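TRNA threonylcarbamoyladenosine dehydratase (Escherichia coli, PDB 4D7A) catalyses the ATP-dependent dehydration of threonylcarbamoyladenosine at position 37 of tRNAs to its cyclic form, and can accept sulfur from the cysteine desulfurase CsdA in vitro. Local coordinates at residues H32-G37 with A56-D61; M62-V67 with G82-E87; S123-A128 with N145-V150; L149-G154 with V201-S206. All coordinates share one frame; numbering follows the deposited sequence. Where two conformers were deposited one is given.

Contact 1 of 4, residues H32-G37 with A56-D61. With AMP (adenosine monophosphate), chain K.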
# COMPACT_ATOMS: atom_id res chain seq x y z
N HIS B 32 -18.77 0.39 -11.35
CA HIS B 32 -19.25 -0.01 -10.04
C HIS B 32 -18.46 -1.24 -9.64
O HIS B 32 -18.61 -2.30 -10.25
CB HIS B 32 -20.75 -0.31 -10.07
CG HIS B 32 -21.35 -0.51 -8.71
ND1 HIS B 32 -22.70 -0.72 -8.52
CD2 HIS B 32 -20.79 -0.51 -7.48
CE1 HIS B 32 -22.95 -0.86 -7.23
NE2 HIS B 32 -21.80 -0.73 -6.57
N ILE B 33 -17.62 -1.12 -8.62
CA ILE B 33 -16.78 -2.24 -8.24
C ILE B 33 -17.15 -2.70 -6.85
O ILE B 33 -17.44 -1.90 -5.96
CB ILE B 33 -15.27 -1.86 -8.35
CG1 ILE B 33 -14.94 -1.67 -9.84
CG2 ILE B 33 -14.38 -2.93 -7.72
CD1 ILE B 33 -13.50 -1.35 -10.15
N CYS B 34 -17.17 -4.01 -6.68
CA CYS B 34 -17.53 -4.65 -5.42
C CYS B 34 -16.28 -5.20 -4.76
O CYS B 34 -15.53 -5.96 -5.39
CB CYS B 34 -18.52 -5.79 -5.67
SG CYS B 34 -19.12 -6.60 -4.17
N VAL B 35 -16.06 -4.84 -3.50
CA VAL B 35 -14.98 -5.45 -2.72
C VAL B 35 -15.59 -6.35 -1.66
O VAL B 35 -16.37 -5.89 -0.83
CB VAL B 35 -14.09 -4.41 -2.02
CG1 VAL B 35 -12.90 -5.10 -1.36
CG2 VAL B 35 -13.59 -3.39 -3.04
N VAL B 36 -15.25 -7.64 -1.71
CA VAL B 36 -15.77 -8.60 -0.74
C VAL B 36 -14.69 -8.95 0.28
O VAL B 36 -13.67 -9.57 -0.06
CB VAL B 36 -16.29 -9.89 -1.40
CG1 VAL B 36 -17.06 -10.70 -0.37
CG2 VAL B 36 -17.19 -9.56 -2.59
N GLY B 37 -14.92 -8.55 1.52
CA GLY B 37 -13.94 -8.71 2.59
C GLY B 37 -13.16 -7.42 2.73
O GLY B 37 -12.38 -7.06 1.86
N ALA B 56 -18.59 4.24 -8.11
CA ALA B 56 -19.50 3.49 -7.23
C ALA B 56 -18.75 2.30 -6.68
O ALA B 56 -18.11 1.54 -7.43
CB ALA B 56 -20.77 3.03 -7.99
N ILE B 57 -18.86 2.11 -5.37
CA ILE B 57 -18.14 1.04 -4.69
C ILE B 57 -19.10 0.34 -3.75
O ILE B 57 -19.77 0.99 -2.95
CB ILE B 57 -16.93 1.57 -3.89
CG1 ILE B 57 -15.93 2.28 -4.83
CG2 ILE B 57 -16.26 0.42 -3.14
CD1 ILE B 57 -14.81 3.03 -4.10
N THR B 58 -19.17 -0.99 -3.83
CA THR B 58 -19.92 -1.74 -2.83
C THR B 58 -18.93 -2.48 -1.93
O THR B 58 -17.95 -3.07 -2.42
CB THR B 58 -20.90 -2.75 -3.48
OG1 THR B 58 -21.93 -2.03 -4.17
CG2 THR B 58 -21.54 -3.64 -2.42
N LEU B 59 -19.18 -2.43 -0.62
CA LEU B 59 -18.34 -3.11 0.36
C LEU B 59 -19.15 -4.19 1.06
O LEU B 59 -20.22 -3.90 1.61
CB LEU B 59 -17.82 -2.13 1.41
CG LEU B 59 -17.10 -0.89 0.90
CD1 LEU B 59 -16.69 -0.02 2.08
CD2 LEU B 59 -15.88 -1.29 0.06
N ILE B 60 -18.64 -5.42 1.05
CA ILE B 60 -19.35 -6.53 1.70
C ILE B 60 -18.51 -7.18 2.79
O ILE B 60 -17.48 -7.78 2.52
CB ILE B 60 -19.78 -7.61 0.67
CG1 ILE B 60 -20.52 -6.97 -0.50
CG2 ILE B 60 -20.66 -8.68 1.37
CD1 ILE B 60 -21.16 -7.96 -1.50
N ASP B 61 -18.98 -7.04 4.03
CA ASP B 61 -18.32 -7.63 5.20
C ASP B 61 -19.28 -7.50 6.38
O ASP B 61 -20.03 -6.52 6.44
CB ASP B 61 -17.00 -6.90 5.52
CG ASP B 61 -16.01 -7.77 6.28
OD1 ASP B 61 -16.42 -8.60 7.13
OD2 ASP B 61 -14.79 -7.61 6.04
P AMP K . -7.81 -10.58 7.36
O1P AMP K . -6.76 -9.52 7.13
O2P AMP K . -8.09 -10.79 8.83
O3P AMP K . -7.56 -11.89 6.65
O5' AMP K . -9.17 -9.99 6.73
C5' AMP K . -10.21 -10.84 6.21
C4' AMP K . -11.53 -10.12 6.04
O4' AMP K . -12.42 -10.86 5.14
C3' AMP K . -12.32 -9.89 7.34
O3' AMP K . -12.76 -8.53 7.42
C2' AMP K . -13.54 -10.81 7.18
O2' AMP K . -14.71 -10.40 7.86
C1' AMP K . -13.74 -10.80 5.67
N9 AMP K . -14.57 -11.92 5.19
C8 AMP K . -14.38 -13.21 5.53
N7 AMP K . -15.33 -14.02 5.00
C5 AMP K . -16.18 -13.24 4.31
C6 AMP K . -17.41 -13.46 3.51
N6 AMP K . -17.92 -14.69 3.34
N1 AMP K . -18.01 -12.40 2.94
C2 AMP K . -17.53 -11.15 3.13
N3 AMP K . -16.42 -10.87 3.84
C4 AMP K . -15.70 -11.85 4.46

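Contact 2 of 4, residues M62-V67 with G82-E87. With AMP (adenosine monophosphate), chain K.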
# COMPACT_ATOMS: atom_id res chain seq x y z
N MET B 62 -19.28 -8.46 7.30
CA MET B 62 -20.13 -8.34 8.48
C MET B 62 -19.29 -8.15 9.74
O MET B 62 -19.84 -8.01 10.84
CB MET B 62 -21.05 -9.58 8.67
CG MET B 62 -22.31 -9.29 9.50
SD MET B 62 -23.38 -10.69 9.94
CE MET B 62 -23.70 -11.48 8.38
N ASP B 63 -17.96 -8.13 9.61
CA ASP B 63 -17.09 -8.06 10.78
C ASP B 63 -16.95 -6.65 11.35
O ASP B 63 -17.20 -5.66 10.67
CB ASP B 63 -15.70 -8.61 10.47
CG ASP B 63 -15.62 -10.12 10.60
OD1 ASP B 63 -16.67 -10.75 10.89
OD2 ASP B 63 -14.52 -10.68 10.43
N ASP B 64 -16.54 -6.60 12.61
CA ASP B 64 -16.30 -5.34 13.31
C ASP B 64 -14.81 -5.04 13.39
O ASP B 64 -13.99 -5.96 13.34
CB ASP B 64 -16.90 -5.40 14.72
CG ASP B 64 -18.41 -5.55 14.70
OD1 ASP B 64 -19.05 -5.06 13.75
OD2 ASP B 64 -18.95 -6.16 15.64
N VAL B 65 -14.45 -3.77 13.54
CA VAL B 65 -13.05 -3.39 13.73
C VAL B 65 -12.56 -3.89 15.09
O VAL B 65 -13.19 -3.64 16.11
CB VAL B 65 -12.85 -1.86 13.64
CG1 VAL B 65 -11.37 -1.50 13.86
CG2 VAL B 65 -13.33 -1.34 12.29
N CYS B 66 -11.43 -4.60 15.09
CA CYS B 66 -10.82 -5.12 16.32
C CYS B 66 -9.45 -4.50 16.53
O CYS B 66 -8.78 -4.12 15.57
CB CYS B 66 -10.71 -6.64 16.26
SG CYS B 66 -9.97 -7.38 17.73
N VAL B 67 -9.01 -4.40 17.78
CA VAL B 67 -7.70 -3.81 18.07
C VAL B 67 -6.57 -4.59 17.40
O VAL B 67 -5.58 -4.01 16.94
CB VAL B 67 -7.45 -3.71 19.59
CG1 VAL B 67 -7.49 -5.09 20.23
CG2 VAL B 67 -6.14 -3.01 19.87
N GLY B 82 -14.70 -1.64 17.47
CA GLY B 82 -16.07 -1.96 17.85
C GLY B 82 -17.12 -1.59 16.81
O GLY B 82 -18.26 -2.04 16.90
N LEU B 83 -16.75 -0.77 15.84
CA LEU B 83 -17.67 -0.38 14.77
C LEU B 83 -17.60 -1.37 13.62
O LEU B 83 -16.63 -2.11 13.49
CB LEU B 83 -17.35 1.03 14.29
CG LEU B 83 -17.39 2.12 15.36
CD1 LEU B 83 -17.02 3.47 14.79
CD2 LEU B 83 -18.77 2.17 16.02
N ALA B 84 -18.64 -1.41 12.80
CA ALA B 84 -18.66 -2.30 11.64
C ALA B 84 -17.61 -1.84 10.62
O ALA B 84 -17.57 -0.67 10.25
CB ALA B 84 -20.05 -2.34 11.01
N LYS B 85 -16.75 -2.77 10.20
CA LYS B 85 -15.68 -2.45 9.26
C LYS B 85 -16.16 -1.79 7.97
O LYS B 85 -15.58 -0.79 7.53
CB LYS B 85 -14.91 -3.71 8.86
CG LYS B 85 -14.04 -4.30 9.90
CD LYS B 85 -13.33 -5.51 9.31
CE LYS B 85 -12.40 -6.15 10.32
NZ LYS B 85 -11.63 -7.25 9.69
N ALA B 86 -17.19 -2.37 7.36
CA ALA B 86 -17.66 -1.88 6.07
C ALA B 86 -18.23 -0.47 6.18
O ALA B 86 -18.00 0.37 5.30
CB ALA B 86 -18.69 -2.83 5.50
N GLU B 87 -18.93 -0.19 7.27
CA GLU B 87 -19.51 1.13 7.49
C GLU B 87 -18.41 2.17 7.76
O GLU B 87 -18.47 3.31 7.28
CB GLU B 87 -20.51 1.11 8.64
CG GLU B 87 -21.26 2.42 8.76
CD GLU B 87 -22.01 2.76 7.48
OE1 GLU B 87 -22.50 1.82 6.82
OE2 GLU B 87 -22.07 3.95 7.12
P AMP K . -7.81 -10.58 7.36
O1P AMP K . -6.76 -9.52 7.13
O2P AMP K . -8.09 -10.79 8.83
O3P AMP K . -7.56 -11.89 6.65
O5' AMP K . -9.17 -9.99 6.73
C5' AMP K . -10.21 -10.84 6.21
C4' AMP K . -11.53 -10.12 6.04
O4' AMP K . -12.42 -10.86 5.14
C3' AMP K . -12.32 -9.89 7.34
O3' AMP K . -12.76 -8.53 7.42
C2' AMP K . -13.54 -10.81 7.18
O2' AMP K . -14.71 -10.40 7.86
C1' AMP K . -13.74 -10.80 5.67
N9 AMP K . -14.57 -11.92 5.19
C8 AMP K . -14.38 -13.21 5.53
N7 AMP K . -15.33 -14.02 5.00
C5 AMP K . -16.18 -13.24 4.31
C6 AMP K . -17.41 -13.46 3.51
N6 AMP K . -17.92 -14.69 3.34
N1 AMP K . -18.01 -12.40 2.94
C2 AMP K . -17.53 -11.15 3.13
N3 AMP K . -16.42 -10.87 3.84
C4 AMP K . -15.70 -11.85 4.46
O HOH W 1 -18.53 -4.81 8.36

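Contact 3 of 4, residues S123-A128 with N145-V150. With GOL (glycerol), chain L.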
# COMPACT_ATOMS: atom_id res chain seq x y z
N SER B 123 -18.91 -3.89 -12.53
CA SER B 123 -17.81 -3.77 -13.49
C SER B 123 -16.68 -4.75 -13.16
O SER B 123 -15.98 -5.24 -14.05
CB SER B 123 -17.24 -2.34 -13.47
OG SER B 123 -18.28 -1.38 -13.60
N TYR B 124 -16.50 -5.01 -11.88
CA TYR B 124 -15.43 -5.89 -11.40
C TYR B 124 -15.72 -6.30 -9.98
O TYR B 124 -16.30 -5.54 -9.20
CB TYR B 124 -14.04 -5.19 -11.46
CG TYR B 124 -13.03 -6.01 -12.23
CD1 TYR B 124 -12.32 -7.05 -11.62
CD2 TYR B 124 -12.79 -5.76 -13.57
CE1 TYR B 124 -11.39 -7.81 -12.34
CE2 TYR B 124 -11.87 -6.51 -14.30
CZ TYR B 124 -11.18 -7.53 -13.68
OH TYR B 124 -10.30 -8.28 -14.44
N VAL B 125 -15.27 -7.49 -9.62
CA VAL B 125 -15.35 -7.94 -8.23
C VAL B 125 -13.95 -8.19 -7.73
O VAL B 125 -13.15 -8.83 -8.41
CB VAL B 125 -16.20 -9.23 -8.11
CG1 VAL B 125 -16.22 -9.73 -6.65
CG2 VAL B 125 -17.62 -8.95 -8.60
N ILE B 126 -13.63 -7.62 -6.56
CA ILE B 126 -12.35 -7.89 -5.91
C ILE B 126 -12.62 -8.80 -4.71
O ILE B 126 -13.26 -8.40 -3.72
CB ILE B 126 -11.65 -6.59 -5.49
CG1 ILE B 126 -11.35 -5.75 -6.75
CG2 ILE B 126 -10.34 -6.89 -4.71
CD1 ILE B 126 -10.66 -4.45 -6.49
N ASP B 127 -12.13 -10.03 -4.82
CA ASP B 127 -12.36 -11.03 -3.79
C ASP B 127 -11.22 -11.00 -2.79
O ASP B 127 -10.10 -11.43 -3.09
CB ASP B 127 -12.48 -12.43 -4.39
CG ASP B 127 -12.23 -13.51 -3.37
OD1 ASP B 127 -12.62 -13.31 -2.20
OD2 ASP B 127 -11.62 -14.55 -3.72
N ALA B 128 -11.51 -10.50 -1.59
CA ALA B 128 -10.50 -10.39 -0.53
C ALA B 128 -10.98 -11.14 0.70
O ALA B 128 -10.79 -10.70 1.83
CB ALA B 128 -10.22 -8.93 -0.20
N ASN B 145 -20.56 -17.07 -14.48
CA ASN B 145 -21.35 -16.00 -15.05
C ASN B 145 -20.54 -14.94 -15.79
O ASN B 145 -21.09 -13.90 -16.17
CB ASN B 145 -22.19 -15.38 -13.94
CG ASN B 145 -23.32 -16.31 -13.50
OD1 ASN B 145 -24.33 -16.43 -14.19
ND2 ASN B 145 -23.14 -16.98 -12.37
N LYS B 146 -19.25 -15.20 -16.01
CA LYS B 146 -18.38 -14.26 -16.73
C LYS B 146 -18.34 -12.89 -16.07
O LYS B 146 -18.26 -11.87 -16.77
CB LYS B 146 -18.84 -14.08 -18.19
CG LYS B 146 -18.98 -15.35 -19.01
CD LYS B 146 -17.65 -16.06 -19.15
CE LYS B 146 -17.63 -16.95 -20.39
NZ LYS B 146 -18.08 -18.34 -20.13
N ILE B 147 -18.44 -12.85 -14.75
CA ILE B 147 -18.30 -11.59 -14.02
C ILE B 147 -16.81 -11.34 -13.79
O ILE B 147 -16.14 -12.22 -13.24
CB ILE B 147 -19.04 -11.63 -12.67
CG1 ILE B 147 -20.55 -11.84 -12.89
CG2 ILE B 147 -18.80 -10.35 -11.89
CD1 ILE B 147 -21.29 -12.11 -11.61
N PRO B 148 -16.29 -10.17 -14.21
CA PRO B 148 -14.85 -9.95 -14.05
C PRO B 148 -14.47 -9.99 -12.58
O PRO B 148 -15.11 -9.32 -11.76
CB PRO B 148 -14.64 -8.53 -14.63
CG PRO B 148 -15.78 -8.34 -15.57
CD PRO B 148 -16.94 -9.05 -14.91
N LEU B 149 -13.47 -10.80 -12.25
CA LEU B 149 -13.12 -11.00 -10.86
C LEU B 149 -11.60 -11.12 -10.74
O LEU B 149 -10.93 -11.67 -11.61
CB LEU B 149 -13.81 -12.25 -10.28
CG LEU B 149 -13.43 -12.63 -8.84
CD1 LEU B 149 -14.64 -13.09 -8.03
CD2 LEU B 149 -12.35 -13.70 -8.83
N VAL B 150 -11.05 -10.57 -9.67
CA VAL B 150 -9.68 -10.88 -9.33
C VAL B 150 -9.68 -11.34 -7.89
O VAL B 150 -10.36 -10.75 -7.04
CB VAL B 150 -8.70 -9.68 -9.56
CG1 VAL B 150 -9.18 -8.40 -8.87
CG2 VAL B 150 -7.27 -10.06 -9.14
C1 GOL L . -10.77 -13.94 -13.62
C2 GOL L . -12.02 -13.82 -14.54
O2 GOL L . -12.51 -12.49 -14.55
C3 GOL L . -13.13 -14.77 -14.04
O3 GOL L . -14.45 -14.29 -14.30
O HOH W 2 -9.18 -10.38 -13.27

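Contact 4 of 4, residues L149-G154 with V201-S206. With GOL (glycerol), chain L.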
# COMPACT_ATOMS: atom_id res chain seq x y z
N LEU B 149 -13.47 -10.80 -12.25
CA LEU B 149 -13.12 -11.00 -10.86
C LEU B 149 -11.60 -11.12 -10.74
O LEU B 149 -10.93 -11.67 -11.61
CB LEU B 149 -13.81 -12.25 -10.28
CG LEU B 149 -13.43 -12.63 -8.84
CD1 LEU B 149 -14.64 -13.09 -8.03
CD2 LEU B 149 -12.35 -13.70 -8.83
N VAL B 150 -11.05 -10.57 -9.67
CA VAL B 150 -9.68 -10.88 -9.33
C VAL B 150 -9.68 -11.34 -7.89
O VAL B 150 -10.36 -10.75 -7.04
CB VAL B 150 -8.70 -9.68 -9.56
CG1 VAL B 150 -9.18 -8.40 -8.87
CG2 VAL B 150 -7.27 -10.06 -9.14
N THR B 151 -8.99 -12.44 -7.63
CA THR B 151 -8.98 -12.96 -6.29
C THR B 151 -7.58 -12.80 -5.71
O THR B 151 -6.63 -12.41 -6.40
CB THR B 151 -9.44 -14.44 -6.23
OG1 THR B 151 -9.54 -14.85 -4.85
CG2 THR B 151 -8.46 -15.35 -6.96
N THR B 152 -7.49 -13.01 -4.41
CA THR B 152 -6.22 -12.83 -3.72
C THR B 152 -5.96 -14.07 -2.90
O THR B 152 -6.87 -14.62 -2.29
CB THR B 152 -6.24 -11.55 -2.83
OG1 THR B 152 -7.43 -11.53 -2.03
CG2 THR B 152 -6.25 -10.31 -3.69
N GLY B 153 -4.72 -14.54 -2.91
CA GLY B 153 -4.39 -15.66 -2.06
C GLY B 153 -4.14 -15.12 -0.66
O GLY B 153 -4.43 -13.96 -0.36
N GLY B 154 -3.56 -15.94 0.19
CA GLY B 154 -3.24 -15.52 1.54
C GLY B 154 -2.11 -14.52 1.54
O GLY B 154 -1.10 -14.71 0.86
N VAL B 201 -9.21 -18.08 -13.60
CA VAL B 201 -9.42 -17.15 -12.49
C VAL B 201 -8.10 -16.44 -12.19
O VAL B 201 -7.10 -17.09 -11.91
CB VAL B 201 -9.90 -17.89 -11.21
CG1 VAL B 201 -10.08 -16.92 -10.04
CG2 VAL B 201 -11.19 -18.67 -11.48
N ASP B 202 -8.11 -15.11 -12.26
CA ASP B 202 -6.89 -14.32 -11.99
C ASP B 202 -6.66 -14.18 -10.48
O ASP B 202 -7.56 -13.79 -9.75
CB ASP B 202 -7.00 -12.92 -12.60
CG ASP B 202 -7.09 -12.92 -14.12
OD1 ASP B 202 -6.72 -13.92 -14.76
OD2 ASP B 202 -7.52 -11.88 -14.68
N CYS B 203 -5.44 -14.46 -10.03
CA CYS B 203 -5.15 -14.48 -8.59
C CYS B 203 -3.86 -13.72 -8.22
O CYS B 203 -2.81 -13.99 -8.79
CB CYS B 203 -5.05 -15.94 -8.11
SG CYS B 203 -4.83 -16.11 -6.32
N VAL B 204 -3.95 -12.79 -7.29
CA VAL B 204 -2.77 -12.14 -6.74
C VAL B 204 -2.10 -13.08 -5.74
O VAL B 204 -2.75 -13.61 -4.85
CB VAL B 204 -3.11 -10.82 -6.05
CG1 VAL B 204 -1.81 -10.09 -5.60
CG2 VAL B 204 -3.93 -9.92 -6.99
N PHE B 205 -0.80 -13.32 -5.91
CA PHE B 205 -0.07 -14.23 -5.04
C PHE B 205 1.35 -13.73 -4.92
O PHE B 205 1.69 -12.72 -5.50
CB PHE B 205 -0.10 -15.66 -5.59
CG PHE B 205 0.95 -15.91 -6.64
CD1 PHE B 205 0.84 -15.32 -7.89
CD2 PHE B 205 2.05 -16.71 -6.37
CE1 PHE B 205 1.81 -15.53 -8.86
CE2 PHE B 205 3.02 -16.93 -7.33
CZ PHE B 205 2.90 -16.34 -8.58
N SER B 206 2.17 -14.42 -4.12
CA SER B 206 3.57 -14.04 -4.00
C SER B 206 4.48 -15.25 -4.15
O SER B 206 4.10 -16.36 -3.75
CB SER B 206 3.82 -13.35 -2.66
OG SER B 206 5.21 -13.18 -2.45
C1 GOL L . -10.77 -13.94 -13.62
C2 GOL L . -12.02 -13.82 -14.54
O2 GOL L . -12.51 -12.49 -14.55
C3 GOL L . -13.13 -14.77 -14.04
O3 GOL L . -14.45 -14.29 -14.30
O HOH W 2 -9.18 -10.38 -13.27

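Contact 1 of 4, residues H32-G37 with A56-D61
His-32 NE2 and Thr-58 OG1 share a hydrogen bond of 2.7 Å at the start of this parallel strand pair, bent to 139° at the hydrogen. The imidazole swings across to Thr-58 because CG lies trans to the backbone N (chi1 -170°), and Ala-56 CB sits over one ring face in a CH-pi contact, 3.9 Å from the centroid. With an alanine at His-32, Thr-58 OG1 would probably lose this partner and the methyl of Ala-56 its aromatic neighbour. Five backbone bonds then zip the strands together, from Ile-33 N to Ala-56 O through to Gly-37 N to Ile-60 O (2.9 Å). At the far end Asp-61 receives the ribose of AMP: O3' donates to OD2 at 2.6 Å, and O2' lies equally close to OD1. Gly-37 leaves room there, since a CB would crowd AMP O4'. Apolar packing fills in between: Cys-34 SG meets Ile-60 CD1 at 3.6 Å, and Val-36 CG1 approaches adenine C2. This is the first beta-alpha-beta unit of the Rossmann-type fold. Helix 42-51 packs on Ile-33, Val-35, Ile-57 and Leu-59, while strand 124-127 pairs with strand 32-36 and strand 101-105 lies next to strand 56-60.

Contact 2 of 4, residues M62-V67 with G82-E87
Backbone hydrogen bonds carry the contact between Asp-63 to Val-65 and Gly-82 to Lys-85. Val-65 uses both its polar groups: its N donates to Leu-83 O at 2.7 Å, almost straight at 167°, and its O accepts from Gly-82 N. Lys-85 N reaches Asp-63 O at 3.0 Å, in the carbonyl plane. Asp-63 O also accepts a hydrogen bond from a water, which in turn accepts from Ala-86 N, so one carbonyl serves two amides at the beginning of the helix, one directly and one through water.

The charged side chains meet at AMP. Lys-85 runs fully extended beyond CG (chi2 to chi4 all near 180°), which carries NZ to the ribose, where it donates to AMP O3' at 2.8 Å; Gln-73 OE1 accepts from the same nitrogen. Asp-63 OD2 lies 2.6 Å from AMP O2'. Asp-63 OD2 and Lys-85 NZ stay 4.5 Å apart, beyond a salt bridge. A methionine in place of Lys-85 would probably leave O3' and Gln-73 without this donor and Asp-63 without this particular positive charge nearby.

Apolar contact comes from the lysine stem: Val-65 CG2 meets Lys-85 CG at 3.9 Å, the two side chains slanting past each other.

The segment 62-67 belongs to the loop leaving strand 56-60. It is clamped here to the N-terminus of helix 85-96, with Ala-84 as N-cap, while Ala-86 turns onto Val-104 of strand 101-105.

Contact 3 of 4, residues S123-A128 with N145-V150
Tyr-124 lays one ring face against Pro-148, whose CB stands 3.5 Å from the ring centroid and 16° off the normal, a close CH-pi contact displaced toward the rim. In the ring plane, at the edge, sits a water that accepts from Tyr-124 OH and donates to Leu-149 O, 2.7 Å in each case. The hydroxyl is thus tied back to the neighbouring strand through one solvent molecule, which probably helps hold the ring in place.

Behind the ring the strands pair in parallel. Val-125 N donates to Pro-148 O at 2.8 Å, Val-150 N returns a bond to Val-125 O, and Asp-127 N ends the ladder on Val-150 O, nearly straight at 172°. Side chains follow on both faces: Val-125 touches Ile-147 through CG2 and Leu-149 CD1 through CG1, whereas Ile-126 and Val-150 point the same way and meet CG1 to CG1 at 4.0 Å. Val-150 CG1 is wedged between its own N and carbonyl carbon (chi1 53°), which directs it to that meeting. Leu-149 N donates to O2 of a glycerol, probably from crystallisation, at 3.0 Å.

These are the strands of another beta-alpha-beta unit, with helix 132-144 between them ended by a Schellman motif at Lys-146. That helix packs on Asp-127, Ile-147 and Leu-149; helix 242-266 lies on the other face against Tyr-124 and Ile-126, and strand 32-36 flanks strand 124-127.

Contact 4 of 4, residues L149-G154 with V201-S206
Thr-151 and Cys-203 lie next to each other on one face of the sheet: the threonine methyl CG2 comes to 3.6 Å from Cys-203 CB and also touches Val-201 CG1. The rotation of Thr-151 explains this division of labour. OG1 stands opposite the backbone N (chi1 -173°) and turns to Asp-127 OD2, leaving CG2 to turn to the neighbouring strand. Cys-203 SG lies 3.8 Å from Gly-153 N. At the beginning of the pair Leu-149 CD2 reaches Val-201 CG1, the two side chains passing at a slant.

On the other face Thr-152 and Val-204 lie side by side, pointing alike, with Thr-152 CG2 4.0 Å from Val-204 CB. Val-204 CG2 also meets Val-150 CG2, their side chains likewise slanted. Thr-152 OG1 turns the other way, to Asp-127 O.

Three bonds fix the register: Thr-151 N to Asp-202 O at 2.9 Å and 179°, Val-204 N to Thr-151 O at 2.8 Å, and Gly-153 N to Val-204 O. Asp-202 OD2 accepts from the water that also donates to Leu-149 O, and is hydrogen-bonded to His-255 of helix 242-266.

Backbone hydrogen bonds and methyl packing thus join the strands, while the threonine hydroxyls turn to Asp-127 of the strand beyond: Thr-152 OG1 to its backbone O, and Thr-151 OG1 probably to its carboxylate, though that approach is unusually short. Further along, Ser-206 supplies its carbonyl O to the potassium ion, beside Gln-158, Gln-174 and Glu-208, so the end of strand 202-206 contributes to the metal site.

How the contacts relate
Contacts 1, 3 and 4 lie on one sheet, in the order 56-60, 32-36, 124-127, 149-152, 202-206, all parallel, as in a Rossmann-type fold. Centres of contacts 1 and 3 are about 10 Å apart and those of 3 and 4 about 11 Å. Contacts 1 and 3 join through strands 32-36 and 124-127, contacts 3 and 4 by sharing strand 149-152 and through Asp-127, which meets Thr-151 and Thr-152. Contact 2 follows contact 1 in the chain, about 15 Å away between centres; contact 3 comes next, and contact 4 begins on the strand where contact 3 ends. Contacts 1 and 2 together hold the AMP ribose, whereas contact 4 leads to potassium, so one sheet carries residues of both sites.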